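Local coordinates for protein tRNA(Phe) 7-((3-amino-3-carboxypropyl)-4-demethylwyosine(37)-N(4))-methyltransferase 1 (Pyrococcus horikoshii, PDB 2IT2) that probably methylates the N-4 position of a 4-demethylwyosine derivative at position 37 of tRNA(Phe), using S-adenosyl-L-methionine as methyl donor, at residues T50-S55 and I107-A112. Numbering follows the deposited sequence.
Sequences TTSSCS and ILHVGA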
ATOM      1  N   THR B  50      16.344  10.504  -7.979  1.00 14.01           N
ATOM      2  CA  THR B  50      15.694  10.007  -6.772  1.00 14.91           C
ATOM      3  C   THR B  50      15.407  11.100  -5.760  1.00 14.93           C
ATOM      4  O   THR B  50      16.111  12.111  -5.694  1.00 16.09           O
ATOM      5  CB  THR B  50      16.533   8.912  -6.068  1.00 15.43           C
ATOM      6  OG1 THR B  50      17.766   9.473  -5.604  1.00 16.58           O
ATOM      7  CG2 THR B  50      16.826   7.754  -7.017  1.00 17.83           C
ATOM      8  N   THR B  51      14.339  10.903  -4.997  1.00 17.68           N
ATOM      9  CA  THR B  51      13.964  11.840  -3.948  1.00 19.34           C
ATOM     10  C   THR B  51      13.894  10.968  -2.690  1.00 21.77           C
ATOM     11  O   THR B  51      14.225   9.793  -2.753  1.00 23.17           O
ATOM     12  CB  THR B  51      12.601  12.535  -4.256  1.00 21.74           C
ATOM     13  OG1 THR B  51      11.564  11.555  -4.330  1.00 22.49           O
ATOM     14  CG2 THR B  51      12.668  13.290  -5.591  1.00 22.22           C
ATOM     15  N   SER B  52      13.490  11.524  -1.554  1.00 25.06           N
ATOM     16  CA  SER B  52      13.437  10.744  -0.309  1.00 27.62           C
ATOM     17  C   SER B  52      13.023   9.265  -0.450  1.00 26.09           C
ATOM     18  O   SER B  52      11.954   8.975  -0.976  1.00 28.05           O
ATOM     19  CB  SER B  52      12.504  11.439   0.684  1.00 28.65           C
ATOM     20  OG  SER B  52      11.227  11.658   0.117  1.00 33.86           O
ATOM     21  N   SER B  53      13.865   8.345   0.042  1.00 24.80           N
ATOM     22  CA  SER B  53      13.600   6.896  -0.022  1.00 23.85           C
ATOM     23  C   SER B  53      14.080   6.141   1.241  1.00 24.70           C
ATOM     24  O   SER B  53      14.750   6.724   2.091  1.00 26.28           O
ATOM     25  CB  SER B  53      14.278   6.300  -1.262  1.00 23.91           C
ATOM     26  OG  SER B  53      13.874   6.977  -2.446  1.00 22.37           O
ATOM     27  N   CYS B  54      13.738   4.854   1.351  1.00 23.07           N
ATOM     28  CA  CYS B  54      14.130   4.017   2.501  1.00 24.80           C
ATOM     29  C   CYS B  54      14.226   2.525   2.117  1.00 23.66           C
ATOM     30  O   CYS B  54      13.559   2.089   1.181  1.00 23.68           O
ATOM     31  CB  CYS B  54      13.139   4.222   3.652  1.00 26.48           C
ATOM     32  SG  CYS B  54      11.406   3.940   3.234  1.00 33.28           S
ATOM     33  N   SER B  55      15.040   1.748   2.845  1.00 23.75           N
ATOM     34  CA  SER B  55      15.262   0.323   2.528  1.00 22.62           C
ATOM     35  C   SER B  55      14.496  -0.757   3.293  1.00 22.39           C
ATOM     36  O   SER B  55      14.886  -1.928   3.258  1.00 23.81           O
ATOM     37  CB  SER B  55      16.756  -0.009   2.636  1.00 22.14           C
ATOM     38  OG  SER B  55      17.203   0.085   3.982  1.00 26.17           O
ATOM     39  N   ILE B 107      10.592   1.887   0.346  1.00 15.40           N
ATOM     40  CA  ILE B 107       9.835   2.788  -0.513  1.00 16.21           C
ATOM     41  C   ILE B 107      10.824   3.697  -1.233  1.00 16.37           C
ATOM     42  O   ILE B 107      11.634   4.375  -0.601  1.00 17.88           O
ATOM     43  CB  ILE B 107       8.866   3.687   0.283  1.00 17.46           C
ATOM     44  CG1 ILE B 107       7.855   2.836   1.051  1.00 19.18           C
ATOM     45  CG2 ILE B 107       8.162   4.644  -0.680  1.00 20.55           C
ATOM     46  CD1 ILE B 107       6.879   3.645   1.877  1.00 24.17           C
ATOM     47  N   LEU B 108      10.766   3.701  -2.560  1.00 15.88           N
ATOM     48  CA  LEU B 108      11.657   4.553  -3.337  1.00 15.83           C
ATOM     49  C   LEU B 108      10.786   5.525  -4.136  1.00 13.05           C
ATOM     50  O   LEU B 108       9.739   5.143  -4.681  1.00 14.81           O
ATOM     51  CB  LEU B 108      12.521   3.708  -4.296  1.00 19.11           C
ATOM     52  CG  LEU B 108      13.236   2.449  -3.772  1.00 20.05           C
ATOM     53  CD1 LEU B 108      13.895   1.714  -4.928  1.00 24.52           C
ATOM     54  CD2 LEU B 108      14.272   2.819  -2.709  1.00 25.16           C
ATOM     55  N   HIS B 109      11.187   6.790  -4.164  1.00 13.86           N
ATOM     56  CA  HIS B 109      10.466   7.792  -4.932  1.00 13.73           C
ATOM     57  C   HIS B 109      11.418   8.215  -6.036  1.00 14.38           C
ATOM     58  O   HIS B 109      12.560   8.608  -5.767  1.00 16.03           O
ATOM     59  CB  HIS B 109      10.063   8.966  -4.040  1.00 16.17           C
ATOM     60  CG  HIS B 109       8.901   8.657  -3.149  1.00 19.08           C
ATOM     61  ND1 HIS B 109       8.461   9.525  -2.167  1.00 24.49           N
ATOM     62  CD2 HIS B 109       8.066   7.596  -3.112  1.00 21.88           C
ATOM     63  CE1 HIS B 109       7.405   9.006  -1.571  1.00 24.17           C
ATOM     64  NE2 HIS B 109       7.141   7.837  -2.122  1.00 22.70           N
ATOM     65  N   VAL B 110      10.952   8.097  -7.280  1.00 11.73           N
ATOM     66  CA  VAL B 110      11.782   8.424  -8.433  1.00 12.15           C
ATOM     67  C   VAL B 110      11.118   9.386  -9.430  1.00 12.07           C
ATOM     68  O   VAL B 110       9.999   9.156  -9.883  1.00 12.61           O
ATOM     69  CB  VAL B 110      12.189   7.130  -9.191  1.00 13.14           C
ATOM     70  CG1 VAL B 110      13.144   7.473 -10.306  1.00 14.12           C
ATOM     71  CG2 VAL B 110      12.855   6.115  -8.252  1.00 13.41           C
ATOM     72  N   GLY B 111      11.809  10.470  -9.770  1.00 11.96           N
ATOM     73  CA  GLY B 111      11.249  11.404 -10.734  1.00 12.55           C
ATOM     74  C   GLY B 111      11.575  10.903 -12.135  1.00 12.72           C
ATOM     75  O   GLY B 111      12.622  10.306 -12.339  1.00 14.32           O
ATOM     76  N   ALA B 112      10.672  11.129 -13.089  1.00 13.70           N
ATOM     77  CA  ALA B 112      10.878  10.688 -14.473  1.00 15.01           C
ATOM     78  C   ALA B 112      10.699  11.842 -15.448  1.00 14.36           C
ATOM     79  O   ALA B 112       9.868  12.722 -15.236  1.00 15.09           O
ATOM     80  CB  ALA B 112       9.901   9.551 -14.822  1.00 16.19           C
TER
HETATM   81  O   HOH W   1      10.607   6.710   0.656  1.00 47.59           O
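Ile107 and Cys54 pair through both backbone bonds, Cys54 N to Ile107 O at 2.9 Å and Ile107 N to Cys54 O at 3.1 Å, the second distinctly bent at 140°. On the face they share, Cys54 SG lies 3.9 Å from Ile107 CB; its chi1 of 55° sets the sulfur between its own N and carbonyl carbon, over the Ile107 backbone. Ile107 O accepts a hydrogen bond from a water that also donates to Ser52 O, bridging the two strands where the first leaves the regular pairing. Leu108 points away from 50-55 and packs on Leu38 of helix 36-43, yet its CD2 reaches back to within 3.8 Å of Ser53 CB. This pairing belongs to the antiparallel sheet of this TYW3-family protein, strand 48-63 against 98-112, interrupted by a corner at Ser52. Ser53 patches the break: its OG accepts the His109 N-H at 3.2 Å, nearly straight at 162°, and donates a hydrogen bond to Thr51 O, in effect relaying a bond that a regular pair would make directly. With an alanine in its place, the His109 N-H would probably lose this acceptor and Thr51 O its hydroxyl donor, weakening the join across the corner. The His109 side chain crosses that of Thr51 at about a right angle, with CB only 3.0 Å from Thr51 OG1, a short approach, while the imidazole runs out past Ser52 O and gives its NE2 to a hydrogen bond with Glu146 on the neighbouring strand. His109 O accepts the Thr51 N-H at 3.0 Å. Beyond it, Val110 faces Thr50 in a non-hydrogen-bonded pair, both side chains packing on Ile42 of helix 36-43, and Thr50 OG1 is bonded to Asn43 at that helix's end.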